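Local coordinates for protein ASCH domain (Vibrio cholerae TMA 21, PDB 3S9X) that is of unknown function but carries an ASCH domain of the PUA clan, a relationship consistent with a role in binding RNA, at residues G5-E8 / R9-L12; Q11-L14 / E15-L18; R23-S26 / E27-T30; C47-L50 / I51-G54; Y64-Q68 / K69-M73. One frame throughout, in Å; residues are numbered along the deposited sequence.

How the interactions relate
All five contacts are local, each within one continuous piece of chain. Interactions 1 and 2 both use helix 8-19: the first is its capped, largely exposed start, the second its partly buried middle turns, and Met6 SE packs on Leu14 CD2 between them. Interaction 3, at the surface on helix 23-27, meets interaction 2 through the hydroxyls of Tyr17 and Tyr29, a probable hydrogen bond. Interaction 4, nearest the chain's centre, closes helix 41-52 and sets an inward Ile51 against an outward salt bridge. Interaction 5, a surface contact across the centre from it, about 27 Å between centres, combines backbone bonds with aromatic packing and has no ion pair.

Interaction 1 (G5-E8 / R9-L12)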
loop_
_atom_site.group_PDB
_atom_site.type_symbol
_atom_site.label_atom_id
_atom_site.label_comp_id
_atom_site.label_asym_id
_atom_site.label_seq_id
_atom_site.Cartn_x
_atom_site.Cartn_y
_atom_site.Cartn_z
ATOM N N GLY A 5 -6.136 6.029 -18.215
ATOM C CA GLY A 5 -5.203 4.982 -18.545
ATOM C C GLY A 5 -5.148 3.757 -17.645
ATOM O O GLY A 5 -4.410 2.821 -17.947
HETATM N N MSE A 6 -6.000 3.714 -16.614
HETATM C CA MSE A 6 -5.978 2.589 -15.678
HETATM C C MSE A 6 -6.409 1.346 -16.482
HETATM O O MSE A 6 -7.310 1.326 -17.285
HETATM C CB MSE A 6 -6.940 2.915 -14.526
HETATM C CG MSE A 6 -6.954 1.821 -13.463
HETATM SE SE MSE A 6 -8.113 2.261 -11.984
HETATM C CE MSE A 6 -6.877 3.554 -11.153
ATOM N N GLU A 7 -5.821 0.238 -16.081
ATOM C CA GLU A 7 -6.155 -1.081 -16.656
ATOM C C GLU A 7 -7.654 -1.317 -16.501
ATOM O O GLU A 7 -8.239 -1.004 -15.445
ATOM C CB GLU A 7 -5.320 -2.154 -15.960
ATOM C CG GLU A 7 -5.305 -3.502 -16.652
ATOM C CD GLU A 7 -6.510 -4.415 -16.453
ATOM O OE1 GLU A 7 -7.214 -4.188 -15.483
ATOM O OE2 GLU A 7 -6.663 -5.391 -17.254
ATOM N N GLU A 8 -8.318 -1.830 -17.576
ATOM C CA GLU A 8 -9.754 -1.809 -17.642
ATOM C C GLU A 8 -10.490 -2.458 -16.534
ATOM O O GLU A 8 -11.540 -1.984 -16.100
ATOM C CB GLU A 8 -10.184 -2.369 -19.002
ATOM C CG GLU A 8 -11.737 -2.219 -19.222
ATOM C CD GLU A 8 -12.161 -2.589 -20.592
ATOM O OE1 GLU A 8 -12.152 -3.758 -20.928
ATOM O OE2 GLU A 8 -12.415 -1.654 -21.387
ATOM N N ARG A 9 -10.009 -3.638 -16.118
ATOM C CA ARG A 9 -10.733 -4.333 -15.052
ATOM C C ARG A 9 -10.785 -3.466 -13.784
ATOM O O ARG A 9 -11.830 -3.357 -13.113
ATOM C CB ARG A 9 -10.130 -5.711 -14.695
ATOM C CG ARG A 9 -10.151 -6.737 -15.831
ATOM C CD ARG A 9 -9.213 -7.918 -15.600
ATOM N NE ARG A 9 -7.824 -7.545 -15.735
ATOM C CZ ARG A 9 -6.813 -8.230 -15.218
ATOM N NH1 ARG A 9 -6.989 -9.368 -14.504
ATOM N NH2 ARG A 9 -5.572 -7.783 -15.382
ATOM N N SER A 10 -9.643 -2.846 -13.426
ATOM C CA SER A 10 -9.589 -2.002 -12.284
ATOM C C SER A 10 -10.338 -0.681 -12.477
ATOM O O SER A 10 -11.026 -0.184 -11.567
ATOM C CB SER A 10 -8.155 -1.688 -11.914
ATOM O OG SER A 10 -7.582 -2.797 -11.251
ATOM N N GLN A 11 -10.287 -0.096 -13.700
ATOM C CA GLN A 11 -11.077 1.102 -14.019
ATOM C C GLN A 11 -12.560 0.864 -13.821
ATOM O O GLN A 11 -13.263 1.693 -13.208
ATOM C CB GLN A 11 -10.776 1.545 -15.468
ATOM C CG GLN A 11 -11.439 2.818 -15.817
ATOM C CD GLN A 11 -10.854 3.524 -17.026
ATOM O OE1 GLN A 11 -11.462 4.481 -17.463
ATOM N NE2 GLN A 11 -9.674 3.077 -17.535
ATOM N N LEU A 12 -13.082 -0.254 -14.330
ATOM C CA LEU A 12 -14.470 -0.583 -14.156
ATOM C C LEU A 12 -14.850 -0.683 -12.705
ATOM O O LEU A 12 -15.936 -0.252 -12.272
ATOM C CB LEU A 12 -14.888 -1.817 -14.977
ATOM C CG LEU A 12 -14.878 -1.703 -16.479
ATOM C CD1 LEU A 12 -14.971 -3.084 -17.096
ATOM C CD2 LEU A 12 -15.995 -0.854 -16.875
HETATM O O HOH W 1 -6.425 -4.598 -13.002
#
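Glu7 stands at the N-cap of helix 8-19 and reaches over the first turn to Ser10 and Arg9. Its CB leads to a CG anti to the backbone N (chi1 -166°), and a bend at chi2 turns the carboxylate back onto the helix start, CD 3.5 Å from Arg9 NE. At the tip, OE1 takes weak bonds from two backbone amides, Arg9 N at 2.9 Å and the more distant Ser10 N, and also a proton from a water that accepts from Ser10 OG. OE2 forms the salt bridge with Arg9 NE, 2.9 Å away and nearly straight at 162°; it is met on its syn side but somewhat out of the carboxylate plane, and lies at the edge of the guanidinium, whose plane stands 83° from that of the carboxylate. In the conformer described, Gln11 NE2 donates to Met6 O at 3.0 Å, linking the incoming loop to the helix. The selenium (SE) of selenomethionine Met6 packs 3.9 Å from Ser10 CB, and the Met6 side chain also touches Phe32 and Ala34. Arg9 NH1 has a further partner in Asp86 O. A negative carboxylate here would probably interact favourably with the helix dipole as well as with the arginine.

Interaction 2 (Q11-L14 / E15-L18)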
loop_
_atom_site.group_PDB
_atom_site.type_symbol
_atom_site.label_atom_id
_atom_site.label_comp_id
_atom_site.label_asym_id
_atom_site.label_seq_id
_atom_site.Cartn_x
_atom_site.Cartn_y
_atom_site.Cartn_z
ATOM N N GLN A 11 -10.287 -0.096 -13.700
ATOM C CA GLN A 11 -11.077 1.102 -14.019
ATOM C C GLN A 11 -12.560 0.864 -13.821
ATOM O O GLN A 11 -13.263 1.693 -13.208
ATOM C CB GLN A 11 -10.776 1.545 -15.468
ATOM C CG GLN A 11 -11.439 2.818 -15.817
ATOM C CD GLN A 11 -10.854 3.524 -17.026
ATOM O OE1 GLN A 11 -11.462 4.481 -17.463
ATOM N NE2 GLN A 11 -9.674 3.077 -17.535
ATOM N N LEU A 12 -13.082 -0.254 -14.330
ATOM C CA LEU A 12 -14.470 -0.583 -14.156
ATOM C C LEU A 12 -14.850 -0.683 -12.705
ATOM O O LEU A 12 -15.936 -0.252 -12.272
ATOM C CB LEU A 12 -14.888 -1.817 -14.977
ATOM C CG LEU A 12 -14.878 -1.703 -16.479
ATOM C CD1 LEU A 12 -14.971 -3.084 -17.096
ATOM C CD2 LEU A 12 -15.995 -0.854 -16.875
ATOM N N PHE A 13 -14.017 -1.347 -11.915
ATOM C CA PHE A 13 -14.287 -1.566 -10.492
ATOM C C PHE A 13 -14.321 -0.243 -9.770
ATOM O O PHE A 13 -15.196 0.011 -8.919
ATOM C CB PHE A 13 -13.216 -2.496 -9.916
ATOM C CG PHE A 13 -13.521 -3.150 -8.583
ATOM C CD1 PHE A 13 -14.486 -4.144 -8.518
ATOM C CD2 PHE A 13 -12.776 -2.873 -7.488
ATOM C CE1 PHE A 13 -14.659 -4.847 -7.341
ATOM C CE2 PHE A 13 -12.940 -3.604 -6.324
ATOM C CZ PHE A 13 -13.892 -4.567 -6.238
ATOM N N LEU A 14 -13.329 0.609 -10.050
ATOM C CA LEU A 14 -13.275 1.937 -9.455
ATOM C C LEU A 14 -14.508 2.774 -9.820
ATOM O O LEU A 14 -15.067 3.444 -8.964
ATOM C CB LEU A 14 -12.037 2.638 -9.929
ATOM C CG LEU A 14 -11.732 4.063 -9.413
ATOM C CD1 LEU A 14 -11.830 4.245 -7.870
ATOM C CD2 LEU A 14 -10.359 4.559 -9.945
ATOM N N GLU A 15 -14.940 2.658 -11.085
ATOM C CA GLU A 15 -16.158 3.382 -11.493
ATOM C C GLU A 15 -17.360 2.878 -10.744
ATOM O O GLU A 15 -18.266 3.660 -10.426
ATOM C CB GLU A 15 -16.384 3.355 -12.990
ATOM C CG GLU A 15 -15.409 4.131 -13.751
ATOM C CD GLU A 15 -15.607 5.698 -13.731
ATOM O OE1 GLU A 15 -15.076 6.332 -14.717
ATOM O OE2 GLU A 15 -16.225 6.299 -12.745
ATOM N N GLN A 16 -17.409 1.567 -10.407
ATOM C CA GLN A 16 -18.502 1.062 -9.594
ATOM C C GLN A 16 -18.500 1.729 -8.242
ATOM O O GLN A 16 -19.572 2.124 -7.728
ATOM C CB GLN A 16 -18.477 -0.467 -9.471
ATOM C CG GLN A 16 -18.799 -1.192 -10.731
ATOM C CD GLN A 16 -18.849 -2.650 -10.642
ATOM O OE1 GLN A 16 -19.858 -3.325 -11.051
ATOM N NE2 GLN A 16 -17.791 -3.193 -10.182
ATOM N N TYR A 17 -17.344 1.826 -7.601
ATOM C CA TYR A 17 -17.298 2.493 -6.302
ATOM C C TYR A 17 -17.785 3.958 -6.446
ATOM O O TYR A 17 -18.548 4.413 -5.651
ATOM C CB TYR A 17 -15.889 2.455 -5.727
ATOM C CG TYR A 17 -15.731 3.351 -4.521
ATOM C CD1 TYR A 17 -16.559 3.226 -3.419
ATOM C CD2 TYR A 17 -14.815 4.423 -4.537
ATOM C CE1 TYR A 17 -16.463 4.084 -2.336
ATOM C CE2 TYR A 17 -14.725 5.269 -3.421
ATOM C CZ TYR A 17 -15.540 5.096 -2.306
ATOM O OH TYR A 17 -15.509 5.934 -1.224
ATOM N N LEU A 18 -17.191 4.685 -7.376
ATOM C CA LEU A 18 -17.573 6.107 -7.510
ATOM C C LEU A 18 -19.029 6.318 -7.764
ATOM O O LEU A 18 -19.613 7.249 -7.227
ATOM C CB LEU A 18 -16.687 6.754 -8.512
ATOM C CG LEU A 18 -15.166 6.757 -8.227
ATOM C CD1 LEU A 18 -14.335 7.374 -9.446
ATOM C CD2 LEU A 18 -14.851 7.586 -6.936
#
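The backbone is regular alpha-helix, Glu15, Gln16, Tyr17 and Leu18 each donating N-H to the carbonyl four residues earlier, with Leu18 N to Leu14 O the straightest at 174° and 2.9 Å long. Between the two turns the side chains pack. Leu14 CD1 approaches Leu18 CG at 4.2 Å, the two side chains crossing at a slant, and the same methyl comes to the edge of the Tyr17 ring, 4.5 Å from CD2. Leu18 also folds over the helix backbone: with CG beside its own N (chi1 -60°), CG lies 3.4 Å from Leu14 O. Gln16 reaches back along the helix, its NE2 3.8 Å from Phe13 CD1; the side chains cross at about a right angle, with amide and ring planes 54° apart. Glu15 bends at chi2 and lays CG 3.3 Å from Gln11 O. The inner face of helix 8-19 rests on the sheet: Leu14 and Tyr17 touch Leu79 of strand 79-83, Phe13 and Tyr17 touch Ile92 of strand 89-102, and the Phe13 ring meets Tyr158 of strand 148-158 edge-to-face.

Interaction 3 (R23-S26 / E27-T30)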
loop_
_atom_site.group_PDB
_atom_site.type_symbol
_atom_site.label_atom_id
_atom_site.label_comp_id
_atom_site.label_asym_id
_atom_site.label_seq_id
_atom_site.Cartn_x
_atom_site.Cartn_y
_atom_site.Cartn_z
ATOM N N ARG A 23 -22.482 12.344 -5.437
ATOM C CA ARG A 23 -21.620 13.196 -6.294
ATOM C C ARG A 23 -20.688 13.975 -5.432
ATOM O O ARG A 23 -19.486 14.125 -5.791
ATOM C CB ARG A 23 -22.453 14.175 -7.058
ATOM C CG ARG A 23 -21.581 14.897 -8.110
ATOM C CD ARG A 23 -21.264 14.027 -9.224
ATOM N NE ARG A 23 -22.380 13.629 -10.078
ATOM C CZ ARG A 23 -22.870 14.322 -11.073
ATOM N NH1 ARG A 23 -22.313 15.503 -11.426
ATOM N NH2 ARG A 23 -23.835 13.785 -11.773
ATOM N N GLU A 24 -21.138 14.385 -4.258
ATOM C CA GLU A 24 -20.268 15.213 -3.368
ATOM C C GLU A 24 -19.038 14.435 -2.993
ATOM O O GLU A 24 -17.935 14.978 -2.977
ATOM C CB GLU A 24 -20.934 15.559 -2.006
ATOM C CG GLU A 24 -22.082 16.580 -2.102
ATOM C CD GLU A 24 -21.691 17.870 -2.865
ATOM O OE1 GLU A 24 -20.745 18.609 -2.426
ATOM O OE2 GLU A 24 -22.331 18.144 -3.913
ATOM N N VAL A 25 -19.254 13.178 -2.656
ATOM C CA VAL A 25 -18.173 12.312 -2.221
ATOM C C VAL A 25 -17.290 11.901 -3.364
ATOM O O VAL A 25 -16.067 12.006 -3.259
ATOM C CB VAL A 25 -18.726 11.048 -1.499
ATOM C CG1 VAL A 25 -17.667 9.904 -1.173
ATOM C CG2 VAL A 25 -19.561 11.450 -0.270
ATOM N N SER A 26 -17.866 11.504 -4.485
ATOM C CA SER A 26 -17.010 11.022 -5.562
ATOM C C SER A 26 -16.136 12.131 -6.154
ATOM O O SER A 26 -15.019 11.845 -6.532
ATOM C CB SER A 26 -17.816 10.371 -6.683
ATOM O OG SER A 26 -18.760 11.215 -7.228
ATOM N N GLU A 27 -16.635 13.342 -6.252
ATOM C CA GLU A 27 -15.931 14.380 -6.917
ATOM C C GLU A 27 -14.775 14.883 -6.095
ATOM O O GLU A 27 -13.872 15.539 -6.661
ATOM C CB GLU A 27 -16.883 15.553 -7.298
ATOM C CG GLU A 27 -17.548 15.263 -8.607
ATOM C CD GLU A 27 -18.487 16.340 -9.093
ATOM O OE1 GLU A 27 -18.779 17.296 -8.288
ATOM O OE2 GLU A 27 -18.887 16.171 -10.280
ATOM N N LYS A 28 -14.676 14.529 -4.807
ATOM C CA LYS A 28 -13.556 14.980 -3.995
ATOM C C LYS A 28 -12.255 14.215 -4.313
ATOM O O LYS A 28 -11.166 14.684 -3.985
ATOM C CB LYS A 28 -13.855 14.709 -2.535
ATOM C CG LYS A 28 -13.821 13.160 -2.093
ATOM C CD LYS A 28 -14.507 12.809 -0.803
ATOM C CE LYS A 28 -14.672 11.356 -0.583
ATOM N NZ LYS A 28 -14.705 10.878 0.848
ATOM N N TYR A 29 -12.379 13.003 -4.850
ATOM C CA TYR A 29 -11.211 12.217 -5.137
ATOM C C TYR A 29 -10.449 12.703 -6.334
ATOM O O TYR A 29 -11.046 12.974 -7.397
ATOM C CB TYR A 29 -11.598 10.768 -5.368
ATOM C CG TYR A 29 -12.203 10.095 -4.143
ATOM C CD1 TYR A 29 -11.447 9.814 -3.024
ATOM C CD2 TYR A 29 -13.495 9.689 -4.131
ATOM C CE1 TYR A 29 -11.929 9.105 -1.979
ATOM C CE2 TYR A 29 -14.032 8.946 -3.082
ATOM C CZ TYR A 29 -13.210 8.658 -1.976
ATOM O OH TYR A 29 -13.752 7.905 -0.922
ATOM N N THR A 30 -9.142 12.827 -6.180
ATOM C CA THR A 30 -8.216 13.312 -7.217
ATOM C C THR A 30 -6.971 12.520 -7.514
ATOM O O THR A 30 -6.212 12.855 -8.400
ATOM C CB THR A 30 -7.755 14.786 -6.831
ATOM O OG1 THR A 30 -7.050 14.695 -5.581
ATOM C CG2 THR A 30 -8.968 15.693 -6.640
HETATM O O HOH W 2 -21.006 17.886 -9.907
HETATM O O HOH W 3 -13.187 12.314 -8.791
#
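The contact spans the short helix 23-27 and the loop before strand 32-35, with Arg23 and Glu27 one turn apart on the outer side. Glu27 N donates to Arg23 O at 3.0 Å. Their side chains meet mainly through the aliphatic part of the arginine: a bend at chi2 (74°) brings CD to 3.4 Å from Glu27 OE2. The salt bridge itself is long, Arg23 NH1 standing 3.7 Å from Glu27 OE2 with the two planes 62° apart, and a water with weak bonds to the same two atoms spans the gap. Beyond Glu27, Tyr29 N makes a weak bond to Ser26 O, an i to i+3 link, and a second water donates to Ser26 O at 2.9 Å and to Tyr29 O at 2.6 Å, tying the helical turn to the departing loop. The Tyr29 ring turns its edge toward Ser26 O, and its CE2 lies 4.2 Å from Val25 CG1. Lys28 runs alongside Val25, pointing the same way. Inward, Ser26 and Tyr29 pack on Leu18 of helix 8-19, and Tyr29 OH is hydrogen-bonded to Glu94 OE1.

Interaction 4 (C47-L50 / I51-G54); sequences CADL and ILRG
An i to i+4 salt bridge, Asp49 to Arg53, lies on the outer side of the last turn of helix 41-52, whose other side packs on the sheet. Asp49 OD2 accepts from Arg53 NE at 2.9 Å, nearly straight at 166°. The donor comes from above the carboxylate plane, yet OD2 lies close to the plane of the guanidinium, at its edge; the two planes are 43° apart. Arg53 reaches it by running back along the helix, CG beside its own N (chi1 -62°) and 3.4 Å from Asp49 O, before a bend at chi3 turns the head group. Asp49 thus engages the arginine twice, since Asp49 O also accepts from Arg53 N at 3.0 Å. Leu50 CD2 approaches the guanidinium obliquely, 3.7 Å from Arg53 NH1, and on the other branch of the carboxylate Asp49 OD1 lies 3.8 Å from Leu52 CD2. The helix closes in a Schellman motif: Gly54 has positive phi and two bonds lead back into the last turn, one of them Gly54 N to Ile51 O at 3.0 Å. Cys47 O and Ala48 O accept from Ile51 N and Leu52 N in the preceding turn. Ile51 sends CG1 over Cys47 O, 3.2 Å away, and is buried against Val82, Cys91, Ile93, Phe154 and Val156 of the central strands. Beyond the turn, Leu50 is joined to Lys56 by backbone hydrogen bonding, and Gly54 O accepts from Arg57 NH2.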
loop_
_atom_site.group_PDB
_atom_site.type_symbol
_atom_site.label_atom_id
_atom_site.label_comp_id
_atom_site.label_asym_id
_atom_site.label_seq_id
_atom_site.Cartn_x
_atom_site.Cartn_y
_atom_site.Cartn_z
ATOM N N CYS A 47 -2.052 -10.846 0.935
ATOM C CA CYS A 47 -2.257 -9.450 1.382
ATOM C C CYS A 47 -3.536 -8.821 0.814
ATOM O O CYS A 47 -4.192 -8.094 1.544
ATOM C CB CYS A 47 -1.083 -8.566 1.030
ATOM S SG CYS A 47 0.294 -8.740 2.208
ATOM N N ALA A 48 -3.886 -9.115 -0.438
ATOM C CA ALA A 48 -5.146 -8.551 -0.933
ATOM C C ALA A 48 -6.289 -9.023 -0.032
ATOM O O ALA A 48 -7.211 -8.274 0.273
ATOM C CB ALA A 48 -5.367 -8.945 -2.353
ATOM N N ASP A 49 -6.271 -10.310 0.357
ATOM C CA ASP A 49 -7.314 -10.855 1.182
ATOM C C ASP A 49 -7.277 -10.327 2.615
ATOM O O ASP A 49 -8.328 -10.085 3.199
ATOM C CB ASP A 49 -7.224 -12.410 1.205
ATOM C CG ASP A 49 -8.470 -13.023 1.696
ATOM O OD1 ASP A 49 -9.508 -12.861 1.055
ATOM O OD2 ASP A 49 -8.392 -13.663 2.747
ATOM N N LEU A 50 -6.100 -10.144 3.185
ATOM C CA LEU A 50 -5.981 -9.522 4.497
ATOM C C LEU A 50 -6.543 -8.138 4.458
ATOM O O LEU A 50 -7.197 -7.675 5.417
ATOM C CB LEU A 50 -4.507 -9.467 4.938
ATOM C CG LEU A 50 -3.853 -10.747 5.376
ATOM C CD1 LEU A 50 -2.361 -10.500 5.510
ATOM C CD2 LEU A 50 -4.464 -11.331 6.685
ATOM N N ILE A 51 -6.255 -7.388 3.371
ATOM C CA ILE A 51 -6.774 -6.011 3.290
ATOM C C ILE A 51 -8.307 -6.043 3.191
ATOM O O ILE A 51 -9.016 -5.356 3.911
ATOM C CB ILE A 51 -6.197 -5.229 2.106
ATOM C CG1 ILE A 51 -4.673 -5.042 2.310
ATOM C CG2 ILE A 51 -6.892 -3.915 1.849
ATOM C CD1 ILE A 51 -3.875 -4.545 1.132
ATOM N N LEU A 52 -8.818 -6.888 2.301
ATOM C CA LEU A 52 -10.258 -7.105 2.108
ATOM C C LEU A 52 -10.964 -7.250 3.442
ATOM O O LEU A 52 -12.028 -6.683 3.697
ATOM C CB LEU A 52 -10.529 -8.279 1.157
ATOM C CG LEU A 52 -11.979 -8.740 0.965
ATOM C CD1 LEU A 52 -12.776 -7.645 0.205
ATOM C CD2 LEU A 52 -11.994 -10.065 0.208
ATOM N N ARG A 53 -10.404 -8.145 4.264
ATOM C CA ARG A 53 -10.995 -8.578 5.540
ATOM C C ARG A 53 -10.724 -7.620 6.709
ATOM O O ARG A 53 -11.145 -7.930 7.859
ATOM C CB ARG A 53 -10.642 -9.990 5.867
ATOM C CG ARG A 53 -11.173 -10.981 4.823
ATOM C CD ARG A 53 -11.040 -12.390 5.186
ATOM N NE ARG A 53 -9.658 -12.748 5.229
ATOM C CZ ARG A 53 -8.897 -12.896 6.287
ATOM N NH1 ARG A 53 -7.595 -13.200 6.133
ATOM N NH2 ARG A 53 -9.396 -12.686 7.477
ATOM N N GLY A 54 -9.995 -6.521 6.473
ATOM C CA GLY A 54 -9.703 -5.590 7.538
ATOM C C GLY A 54 -8.572 -5.971 8.462
ATOM O O GLY A 54 -8.383 -5.337 9.499
#

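Interaction 5 (Y64-Q68 / K69-M73)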
loop_
_atom_site.group_PDB
_atom_site.type_symbol
_atom_site.label_atom_id
_atom_site.label_comp_id
_atom_site.label_asym_id
_atom_site.label_seq_id
_atom_site.Cartn_x
_atom_site.Cartn_y
_atom_site.Cartn_z
ATOM N N TYR A 64 13.581 6.758 0.711
ATOM C CA TYR A 64 14.557 6.988 -0.319
ATOM C C TYR A 64 13.891 7.118 -1.679
ATOM O O TYR A 64 14.299 7.943 -2.525
ATOM C CB TYR A 64 15.548 5.836 -0.363
ATOM C CG TYR A 64 16.764 6.084 -1.239
ATOM C CD1 TYR A 64 17.930 6.629 -0.700
ATOM C CD2 TYR A 64 16.775 5.741 -2.557
ATOM C CE1 TYR A 64 19.040 6.827 -1.449
ATOM C CE2 TYR A 64 17.919 5.891 -3.329
ATOM C CZ TYR A 64 19.051 6.436 -2.748
ATOM O OH TYR A 64 20.189 6.639 -3.503
ATOM N N TRP A 65 12.814 6.356 -1.912
ATOM C CA TRP A 65 12.134 6.418 -3.214
ATOM C C TRP A 65 11.603 7.803 -3.514
ATOM O O TRP A 65 11.449 8.242 -4.681
ATOM C CB TRP A 65 10.960 5.432 -3.277
ATOM C CG TRP A 65 11.396 4.015 -3.393
ATOM C CD1 TRP A 65 11.340 3.088 -2.424
ATOM C CD2 TRP A 65 11.993 3.376 -4.530
ATOM N NE1 TRP A 65 11.795 1.888 -2.890
ATOM C CE2 TRP A 65 12.167 2.034 -4.195
ATOM C CE3 TRP A 65 12.279 3.780 -5.857
ATOM C CZ2 TRP A 65 12.719 1.103 -5.071
ATOM C CZ3 TRP A 65 12.797 2.834 -6.765
ATOM C CH2 TRP A 65 13.019 1.511 -6.376
ATOM N N TYR A 66 11.203 8.509 -2.477
ATOM C CA TYR A 66 10.527 9.790 -2.653
ATOM C C TYR A 66 11.562 10.892 -2.646
ATOM O O TYR A 66 11.633 11.682 -3.575
ATOM C CB TYR A 66 9.466 10.040 -1.605
ATOM C CG TYR A 66 8.558 8.827 -1.471
ATOM C CD1 TYR A 66 7.524 8.555 -2.356
ATOM C CD2 TYR A 66 8.817 7.859 -0.498
ATOM C CE1 TYR A 66 6.801 7.371 -2.273
ATOM C CE2 TYR A 66 8.111 6.645 -0.438
ATOM C CZ TYR A 66 7.079 6.436 -1.296
ATOM O OH TYR A 66 6.338 5.272 -1.257
ATOM N N SER A 67 12.412 10.921 -1.626
ATOM C CA SER A 67 13.419 11.952 -1.518
ATOM C C SER A 67 14.564 11.853 -2.525
ATOM O O SER A 67 15.048 12.932 -2.988
ATOM C CB SER A 67 13.973 12.008 -0.108
ATOM O OG SER A 67 14.653 10.837 0.224
ATOM N N GLN A 68 14.953 10.665 -2.944
ATOM C CA GLN A 68 16.100 10.564 -3.813
ATOM C C GLN A 68 15.743 10.138 -5.191
ATOM O O GLN A 68 16.390 10.567 -6.169
ATOM C CB GLN A 68 17.140 9.639 -3.199
ATOM C CG GLN A 68 17.502 10.041 -1.765
ATOM C CD GLN A 68 18.079 11.442 -1.572
ATOM O OE1 GLN A 68 19.018 11.842 -2.243
ATOM N NE2 GLN A 68 17.528 12.170 -0.587
ATOM N N LYS A 69 14.657 9.378 -5.350
ATOM C CA LYS A 69 14.307 8.905 -6.651
ATOM C C LYS A 69 13.149 9.677 -7.266
ATOM O O LYS A 69 12.747 9.361 -8.389
ATOM C CB LYS A 69 13.964 7.436 -6.678
ATOM C CG LYS A 69 15.033 6.459 -6.180
ATOM C CD LYS A 69 16.442 6.790 -6.721
ATOM C CE LYS A 69 16.503 6.624 -8.186
ATOM N NZ LYS A 69 16.454 5.181 -8.615
ATOM N N GLY A 70 12.600 10.615 -6.506
ATOM C CA GLY A 70 11.589 11.523 -7.001
ATOM C C GLY A 70 10.183 10.977 -7.158
ATOM O O GLY A 70 9.364 11.593 -7.815
ATOM N N GLU A 71 9.897 9.822 -6.572
ATOM C CA GLU A 71 8.556 9.291 -6.568
ATOM C C GLU A 71 7.630 10.204 -5.792
ATOM O O GLU A 71 8.045 10.850 -4.847
ATOM C CB GLU A 71 8.529 7.896 -6.042
ATOM C CG GLU A 71 9.212 6.881 -6.956
ATOM C CD GLU A 71 8.818 5.407 -6.640
ATOM O OE1 GLU A 71 9.462 4.517 -7.282
ATOM O OE2 GLU A 71 7.883 5.159 -5.790
ATOM N N LEU A 72 6.394 10.312 -6.236
ATOM C CA LEU A 72 5.457 11.159 -5.509
ATOM C C LEU A 72 5.043 10.531 -4.179
ATOM O O LEU A 72 4.721 9.325 -4.090
ATOM C CB LEU A 72 4.179 11.451 -6.339
ATOM C CG LEU A 72 4.326 12.135 -7.690
ATOM C CD1 LEU A 72 2.993 12.621 -8.341
ATOM C CD2 LEU A 72 5.349 13.295 -7.562
HETATM N N MSE A 73 5.063 11.356 -3.140
HETATM C CA MSE A 73 4.605 10.846 -1.844
HETATM C C MSE A 73 3.149 10.389 -1.876
HETATM O O MSE A 73 2.305 10.987 -2.551
HETATM C CB MSE A 73 4.739 11.902 -0.752
HETATM C CG MSE A 73 6.199 12.040 -0.294
HETATM SE SE MSE A 73 6.741 10.774 0.923
HETATM C CE MSE A 73 5.687 11.349 2.425
HETATM O O HOH W 4 8.737 13.030 -3.565
#
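Backbone hydrogen bonds fold Lys69 and Glu71 back onto Tyr64 and Trp65. Tyr64 O accepts from Lys69 N at 3.2 Å as well as from Gln68 N; Trp65 O accepts from Glu71 N at 2.9 Å. The bond from Gly70 N to Tyr66 O is weak, but a water donates to both Tyr66 O and Glu71 O and bridges the turn. These bonds end the short helix 64-67, and Gly70 is the first residue to leave helical geometry, its positive phi (76°) turning the chain toward the loop that leads to strand 79-83. Aromatic contacts follow. The selenium (SE) of selenomethionine Met73 makes a Met-aromatic contact with Tyr66, 3.6 Å from CG and oblique to the ring at 30° from its normal; the bend at chi2 (-81°) swings SE toward the ring. The edge of the same ring meets Glu71 O and Leu72 O, CE1 lying 3.4 Å from the latter. Among aliphatic and charged chains, Lys69 CD lies 3.8 Å from Tyr64 CE2, while Glu71 runs alongside Trp65 with OE1 3.2 Å from CE3. The polar ends of the rings bond elsewhere, Trp65 NE1 to Glu135 and Tyr66 OH to Ser61; Met73 packs on Val98 and Val150 of the sheet.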